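Local coordinates for protein sugar isomerase (Sinorhizobium meliloti, PDB 3QC0) that binds zinc in a xylose isomerase-like TIM barrel and probably interconverts sugars, though its substrate is not established, at residues I9-I14 with C18-A23; H30-I35 with E262-C267. All coordinates share one frame; numbering follows the deposited sequence.

Contact 1 (I9-I14 with C18-A23)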
ATOM      1  N   ILE A   9      -5.541  -8.020  23.632  1.00 21.48           N
ATOM      2  CA  ILE A   9      -6.646  -7.699  22.727  1.00 21.17           C
ATOM      3  C   ILE A   9      -6.751  -6.183  22.597  1.00 20.46           C
ATOM      4  O   ILE A   9      -6.970  -5.461  23.565  1.00 21.05           O
ATOM      5  CB  ILE A   9      -7.998  -8.280  23.208  1.00 21.13           C
ATOM      6  CG1 ILE A   9      -7.910  -9.806  23.376  1.00 22.21           C
ATOM      7  CG2 ILE A   9      -9.147  -7.857  22.273  1.00 22.62           C
ATOM      8  CD1 ILE A   9      -7.746 -10.637  22.120  1.00 22.39           C
ATOM      9  N   ASN A  10      -6.550  -5.682  21.377  1.00 20.19           N
ATOM     10  CA  ASN A  10      -6.866  -4.304  21.071  1.00 18.97           C
ATOM     11  C   ASN A  10      -8.388  -4.247  21.039  1.00 20.19           C
ATOM     12  O   ASN A  10      -9.027  -5.039  20.349  1.00 20.41           O
ATOM     13  CB  ASN A  10      -6.223  -3.887  19.745  1.00 17.97           C
ATOM     14  CG  ASN A  10      -6.484  -2.480  19.399  1.00 16.33           C
ATOM     15  OD1 ASN A  10      -7.655  -2.073  19.225  1.00 19.92           O
ATOM     16  ND2 ASN A  10      -5.392  -1.722  19.142  1.00 18.13           N
ATOM     17  N   LEU A  11      -8.983  -3.342  21.814  1.00 20.92           N
ATOM     18  CA  LEU A  11     -10.421  -3.370  22.010  1.00 21.72           C
ATOM     19  C   LEU A  11     -11.209  -2.953  20.788  1.00 21.51           C
ATOM     20  O   LEU A  11     -12.406  -3.110  20.733  1.00 22.69           O
ATOM     21  CB  LEU A  11     -10.788  -2.501  23.213  1.00 21.74           C
ATOM     22  CG  LEU A  11     -10.140  -2.938  24.533  1.00 22.47           C
ATOM     23  CD1 LEU A  11     -10.764  -2.169  25.748  1.00 22.47           C
ATOM     24  CD2 LEU A  11     -10.191  -4.443  24.773  1.00 22.64           C
ATOM     25  N   ALA A  12     -10.529  -2.498  19.728  1.00 20.09           N
ATOM     26  CA  ALA A  12     -11.236  -2.330  18.460  1.00 20.20           C
ATOM     27  C   ALA A  12     -11.826  -3.654  17.990  1.00 19.95           C
ATOM     28  O   ALA A  12     -12.839  -3.682  17.302  1.00 21.38           O
ATOM     29  CB  ALA A  12     -10.301  -1.784  17.382  1.00 19.80           C
ATOM     30  N   THR A  13     -11.184  -4.745  18.355  1.00 19.39           N
ATOM     31  CA  THR A  13     -11.599  -6.080  17.920  1.00 20.44           C
ATOM     32  C   THR A  13     -13.038  -6.416  18.300  1.00 22.66           C
ATOM     33  O   THR A  13     -13.731  -7.120  17.553  1.00 23.16           O
ATOM     34  CB  THR A  13     -10.618  -7.127  18.461  1.00 20.43           C
ATOM     35  OG1 THR A  13      -9.335  -6.843  17.897  1.00 19.97           O
ATOM     36  CG2 THR A  13     -10.984  -8.578  18.078  1.00 21.12           C
ATOM     37  N   ILE A  14     -13.488  -5.861  19.428  1.00 23.57           N
ATOM     38  CA  ILE A  14     -14.880  -6.090  19.891  1.00 24.40           C
ATOM     39  C   ILE A  14     -15.562  -4.754  20.176  1.00 25.64           C
ATOM     40  O   ILE A  14     -16.377  -4.606  21.127  1.00 26.13           O
ATOM     41  CB  ILE A  14     -14.931  -7.082  21.120  1.00 24.84           C
ATOM     42  CG1 ILE A  14     -13.960  -6.667  22.220  1.00 25.38           C
ATOM     43  CG2 ILE A  14     -14.666  -8.545  20.651  1.00 24.15           C
ATOM     44  CD1 ILE A  14     -14.134  -7.477  23.556  1.00 25.80           C
ATOM     45  N   CYS A  18     -18.906  -4.174  22.796  1.00 28.67           N
ATOM     46  CA  CYS A  18     -18.493  -3.927  24.160  1.00 29.28           C
ATOM     47  C   CYS A  18     -17.906  -2.562  24.349  1.00 28.86           C
ATOM     48  O   CYS A  18     -17.034  -2.155  23.579  1.00 28.77           O
ATOM     49  CB  CYS A  18     -17.441  -4.938  24.635  1.00 28.46           C
ATOM     50  SG  CYS A  18     -17.884  -6.668  24.512  1.00 33.23           S
ATOM     51  N   GLY A  19     -18.328  -1.890  25.413  1.00 30.43           N
ATOM     52  CA  GLY A  19     -17.576  -0.766  25.916  1.00 29.73           C
ATOM     53  C   GLY A  19     -16.424  -1.277  26.756  1.00 28.88           C
ATOM     54  O   GLY A  19     -16.204  -2.479  26.871  1.00 28.50           O
ATOM     55  N   PHE A  20     -15.702  -0.358  27.387  1.00 27.99           N
ATOM     56  CA  PHE A  20     -14.443  -0.702  28.064  1.00 28.67           C
ATOM     57  C   PHE A  20     -14.577  -1.755  29.165  1.00 29.60           C
ATOM     58  O   PHE A  20     -13.818  -2.717  29.217  1.00 29.95           O
ATOM     59  CB  PHE A  20     -13.821   0.589  28.654  1.00 27.51           C
ATOM     60  CG  PHE A  20     -12.477   0.392  29.289  1.00 27.22           C
ATOM     61  CD1 PHE A  20     -12.344   0.005  30.599  1.00 27.00           C
ATOM     62  CD2 PHE A  20     -11.309   0.683  28.572  1.00 26.53           C
ATOM     63  CE1 PHE A  20     -11.095  -0.173  31.167  1.00 26.53           C
ATOM     64  CE2 PHE A  20     -10.078   0.501  29.117  1.00 25.41           C
ATOM     65  CZ  PHE A  20      -9.938   0.115  30.445  1.00 26.96           C
ATOM     66  N   ALA A  21     -15.526  -1.566  30.103  1.00 30.50           N
ATOM     67  CA  ALA A  21     -15.641  -2.493  31.197  1.00 31.57           C
ATOM     68  C   ALA A  21     -16.021  -3.905  30.781  1.00 32.10           C
ATOM     69  O   ALA A  21     -15.456  -4.875  31.307  1.00 30.49           O
ATOM     70  CB  ALA A  21     -16.683  -1.973  32.202  1.00 31.23           C
ATOM     71  N   GLU A  22     -16.970  -4.011  29.847  1.00 33.24           N
ATOM     72  CA  GLU A  22     -17.395  -5.330  29.368  1.00 35.11           C
ATOM     73  C   GLU A  22     -16.288  -6.002  28.572  1.00 34.04           C
ATOM     74  O   GLU A  22     -16.080  -7.202  28.683  1.00 33.56           O
ATOM     75  CB  GLU A  22     -18.639  -5.262  28.495  1.00 36.25           C
ATOM     76  CG  GLU A  22     -19.239  -6.687  28.313  1.00 41.82           C
ATOM     77  CD  GLU A  22     -20.315  -6.766  27.270  1.00 45.22           C
ATOM     78  OE1 GLU A  22     -20.877  -5.706  26.891  1.00 47.98           O
ATOM     79  OE2 GLU A  22     -20.594  -7.903  26.830  1.00 47.89           O
ATOM     80  N   ALA A  23     -15.586  -5.217  27.757  1.00 32.64           N
ATOM     81  CA  ALA A  23     -14.457  -5.752  27.009  1.00 31.40           C
ATOM     82  C   ALA A  23     -13.417  -6.330  27.962  1.00 30.67           C
ATOM     83  O   ALA A  23     -12.927  -7.423  27.783  1.00 28.94           O
ATOM     84  CB  ALA A  23     -13.843  -4.665  26.125  1.00 28.93           C
TER
HETATM   85  O   HOH W   1     -14.349  -2.881  22.930  1.00 32.61           O
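A23 turns its methyl group into a fork made by two branched side chains, L11 and I14, and this is where the packing is tight. I14 CD1 lies 3.8 Å from A23 CB, and L11 CD2 reaches the same methyl at 3.9 Å. Alanine suits the spot because its short side chain lets the helix face come close enough for both larger residues to touch it. I14 holds its CG1 branch between its own backbone N and carbonyl carbon (chi1 50°) and, with the chain extended beyond it, CD1 reaches A23 and also comes within 4.0 Å of C18 SG. The other methyl of L11, CD1, approaches the F20 ring obliquely at CD2, 4.1 Å away; the F20 ring packs against I35 of strand 34-36 and I45 of helix 39-45. The two segments belong to the first beta-alpha-beta unit of the TIM barrel: strand 7-10 ends in an Asx turn, with A12 N donating to N10 OD1 at 2.9 Å, and the chain returns as helix 20-29, with G19 at the N-cap. Toward the loop that joins I14 to C18 the contact becomes looser and polar. C18 N makes a weak, bent bond to I14 O (3.1 Å, 132° at the hydrogen), and a water lies between L11 O and C18 O, 2.9 Å from each; it has more acceptors in reach than protons, so which ones it serves is not settled. Beyond C18 the chain comes to the surface at G19, whose N donates to a tetraethylene glycol molecule, probably from the crystallisation liquor.

Contact 2 (H30-I35 with E262-C267); sequences HGITAI and EVIATC
H30 lays one face of its imidazole over segment 262-267 of helix 260-274, overlapping the CG2 methyl of I264 in a CH-pi contact. That methyl stands 4.0 Å from the ring centroid and 29° off the ring normal, so it sits over the face, nearest CD2. Further round the ring, CE1 comes to 3.6 Å from A265 CB, and the small alanine lets the flat ring settle close to the helix backbone. The histidine reaches across because CG is anti to its carbonyl carbon (chi1 -70°), and NE2 is hydrogen-bonded to D261, one residue before the segment, which helps to hold the ring's rotation. A leucine in place of H30 would probably leave D261 without this partner and replace the flat cover over I264 and A265 by a less closely fitting one. I32 adds a second apolar touch: its CD1 meets the same I264 CG2 at 3.5 Å, tighter than usual for two carbons. Branched isoleucines suit this place, since the CG2 arm of I264 serves H30 and I32 while its CD1 end leads away into the interior. G31, with positive phi, is the C-prime residue of the Schellman motif that ends helix 20-29; glycine suits it because at these backbone angles a side chain would be jammed against the carbonyl O of H30. The contact thus joins the turn leading into strand 34-36 to helix 260-274, with I26 of helix 20-29 and I9 of strand 7-10 also packed against I264.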
ATOM      1  N   HIS A  30     -11.485 -15.056  29.621  1.00 40.49           N
ATOM      2  CA  HIS A  30     -10.669 -15.948  28.791  1.00 39.98           C
ATOM      3  C   HIS A  30      -9.198 -16.001  29.172  1.00 38.62           C
ATOM      4  O   HIS A  30      -8.375 -16.490  28.392  1.00 37.39           O
ATOM      5  CB  HIS A  30     -10.777 -15.544  27.321  1.00 38.38           C
ATOM      6  CG  HIS A  30     -12.109 -15.819  26.713  1.00 38.72           C
ATOM      7  ND1 HIS A  30     -12.386 -16.995  26.053  1.00 37.82           N
ATOM      8  CD2 HIS A  30     -13.230 -15.062  26.624  1.00 40.26           C
ATOM      9  CE1 HIS A  30     -13.621 -16.955  25.589  1.00 41.13           C
ATOM     10  NE2 HIS A  30     -14.158 -15.794  25.922  1.00 41.33           N
ATOM     11  N   GLY A  31      -8.840 -15.474  30.335  1.00 37.66           N
ATOM     12  CA  GLY A  31      -7.442 -15.551  30.767  1.00 37.42           C
ATOM     13  C   GLY A  31      -6.532 -14.500  30.135  1.00 35.60           C
ATOM     14  O   GLY A  31      -5.295 -14.650  30.145  1.00 34.18           O
ATOM     15  N   ILE A  32      -7.142 -13.454  29.574  1.00 33.69           N
ATOM     16  CA  ILE A  32      -6.351 -12.416  28.880  1.00 32.34           C
ATOM     17  C   ILE A  32      -6.172 -11.254  29.853  1.00 32.06           C
ATOM     18  O   ILE A  32      -7.165 -10.715  30.369  1.00 31.56           O
ATOM     19  CB  ILE A  32      -6.989 -11.992  27.532  1.00 31.02           C
ATOM     20  CG1 ILE A  32      -6.932 -13.152  26.529  1.00 30.46           C
ATOM     21  CG2 ILE A  32      -6.282 -10.759  26.943  1.00 28.30           C
ATOM     22  CD1 ILE A  32      -7.966 -13.035  25.426  1.00 29.86           C
ATOM     23  N   THR A  33      -4.915 -10.900  30.134  1.00 30.61           N
ATOM     24  CA  THR A  33      -4.626  -9.785  31.053  1.00 31.66           C
ATOM     25  C   THR A  33      -3.925  -8.579  30.423  1.00 29.11           C
ATOM     26  O   THR A  33      -3.304  -7.760  31.129  1.00 29.25           O
ATOM     27  CB  THR A  33      -3.779 -10.262  32.256  1.00 32.11           C
ATOM     28  OG1 THR A  33      -2.559 -10.844  31.782  1.00 33.96           O
ATOM     29  CG2 THR A  33      -4.561 -11.284  33.123  1.00 35.50           C
ATOM     30  N   ALA A  34      -3.993  -8.478  29.099  1.00 26.52           N
ATOM     31  CA  ALA A  34      -3.414  -7.340  28.421  1.00 25.92           C
ATOM     32  C   ALA A  34      -4.409  -6.881  27.363  1.00 23.55           C
ATOM     33  O   ALA A  34      -5.025  -7.702  26.685  1.00 23.54           O
ATOM     34  CB  ALA A  34      -2.098  -7.746  27.759  1.00 25.27           C
ATOM     35  N   ILE A  35      -4.552  -5.566  27.246  1.00 22.27           N
ATOM     36  CA  ILE A  35      -5.486  -4.924  26.344  1.00 22.51           C
ATOM     37  C   ILE A  35      -4.794  -3.730  25.691  1.00 21.70           C
ATOM     38  O   ILE A  35      -3.750  -3.266  26.152  1.00 20.62           O
ATOM     39  CB  ILE A  35      -6.799  -4.472  27.060  1.00 23.21           C
ATOM     40  CG1 ILE A  35      -6.520  -3.478  28.213  1.00 23.47           C
ATOM     41  CG2 ILE A  35      -7.548  -5.703  27.604  1.00 24.37           C
ATOM     42  CD1 ILE A  35      -7.722  -2.647  28.566  1.00 25.63           C
ATOM     43  N   GLU A 262     -17.479 -15.244  21.510  1.00 31.69           N
ATOM     44  CA  GLU A 262     -16.988 -16.082  20.428  1.00 31.33           C
ATOM     45  C   GLU A 262     -15.764 -15.439  19.766  1.00 29.86           C
ATOM     46  O   GLU A 262     -14.802 -16.137  19.410  1.00 29.57           O
ATOM     47  CB  GLU A 262     -18.066 -16.307  19.390  1.00 31.94           C
ATOM     48  CG  GLU A 262     -17.678 -17.430  18.427  1.00 35.53           C
ATOM     49  CD  GLU A 262     -18.457 -17.411  17.145  1.00 40.02           C
ATOM     50  OE1 GLU A 262     -19.329 -16.517  16.963  1.00 44.04           O
ATOM     51  OE2 GLU A 262     -18.179 -18.296  16.301  1.00 41.25           O
ATOM     52  N   VAL A 263     -15.793 -14.118  19.614  1.00 27.84           N
ATOM     53  CA  VAL A 263     -14.645 -13.446  18.947  1.00 25.82           C
ATOM     54  C   VAL A 263     -13.379 -13.690  19.756  1.00 25.92           C
ATOM     55  O   VAL A 263     -12.368 -14.116  19.219  1.00 25.76           O
ATOM     56  CB  VAL A 263     -14.871 -11.957  18.793  1.00 24.98           C
ATOM     57  CG1 VAL A 263     -13.643 -11.290  18.129  1.00 25.33           C
ATOM     58  CG2 VAL A 263     -16.125 -11.677  17.978  1.00 25.39           C
ATOM     59  N   ILE A 264     -13.447 -13.468  21.075  1.00 26.87           N
ATOM     60  CA  ILE A 264     -12.254 -13.590  21.911  1.00 26.58           C
ATOM     61  C   ILE A 264     -11.796 -15.051  22.048  1.00 28.20           C
ATOM     62  O   ILE A 264     -10.585 -15.347  22.023  1.00 27.27           O
ATOM     63  CB  ILE A 264     -12.447 -12.956  23.304  1.00 26.36           C
ATOM     64  CG1 ILE A 264     -12.772 -11.475  23.181  1.00 27.04           C
ATOM     65  CG2 ILE A 264     -11.211 -13.182  24.152  1.00 25.22           C
ATOM     66  CD1 ILE A 264     -11.722 -10.636  22.410  1.00 25.94           C
ATOM     67  N   ALA A 265     -12.758 -15.966  22.166  1.00 29.42           N
ATOM     68  CA  ALA A 265     -12.445 -17.386  22.096  1.00 30.11           C
ATOM     69  C   ALA A 265     -11.683 -17.737  20.824  1.00 29.36           C
ATOM     70  O   ALA A 265     -10.674 -18.473  20.890  1.00 28.81           O
ATOM     71  CB  ALA A 265     -13.744 -18.243  22.192  1.00 31.35           C
ATOM     72  N   THR A 266     -12.147 -17.202  19.684  1.00 27.15           N
ATOM     73  CA  THR A 266     -11.503 -17.477  18.387  1.00 26.57           C
ATOM     74  C   THR A 266     -10.123 -16.822  18.373  1.00 25.71           C
ATOM     75  O   THR A 266      -9.159 -17.463  17.928  1.00 25.39           O
ATOM     76  CB  THR A 266     -12.385 -17.001  17.224  1.00 25.77           C
ATOM     77  OG1 THR A 266     -13.700 -17.615  17.342  1.00 27.92           O
ATOM     78  CG2 THR A 266     -11.750 -17.295  15.843  1.00 24.27           C
ATOM     79  N   CYS A 267      -9.983 -15.593  18.890  1.00 25.71           N
ATOM     80  CA  CYS A 267      -8.640 -15.000  18.989  1.00 25.53           C
ATOM     81  C   CYS A 267      -7.695 -15.885  19.765  1.00 25.76           C
ATOM     82  O   CYS A 267      -6.564 -16.038  19.387  1.00 24.45           O
ATOM     83  CB  CYS A 267      -8.591 -13.606  19.622  1.00 25.45           C
ATOM     84  SG  CYS A 267      -9.501 -12.355  18.781  1.00 26.29           S
TER

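Contact 1 lies inside the first beta-alpha-beta unit of the barrel, where helix 20-29 starts; contact 2 lies where that helix ends and ties the turn to helix 260-274. All the touching residues of contact 1 are buried, whereas contact 2 is partly exposed, and H30 and A265 mark its outer side. The chemistry follows: apolar side chains, a weak backbone bond and a water close to two carbonyls in the first; an imidazole face and two isoleucines, with no hydrogen bond across, in the second. The two meet directly, I9 N lying 3.1 Å from A34 O in a probable hydrogen bond between neighbouring strands, and I9 CG2 packing on I264 CD1 at 3.8 Å.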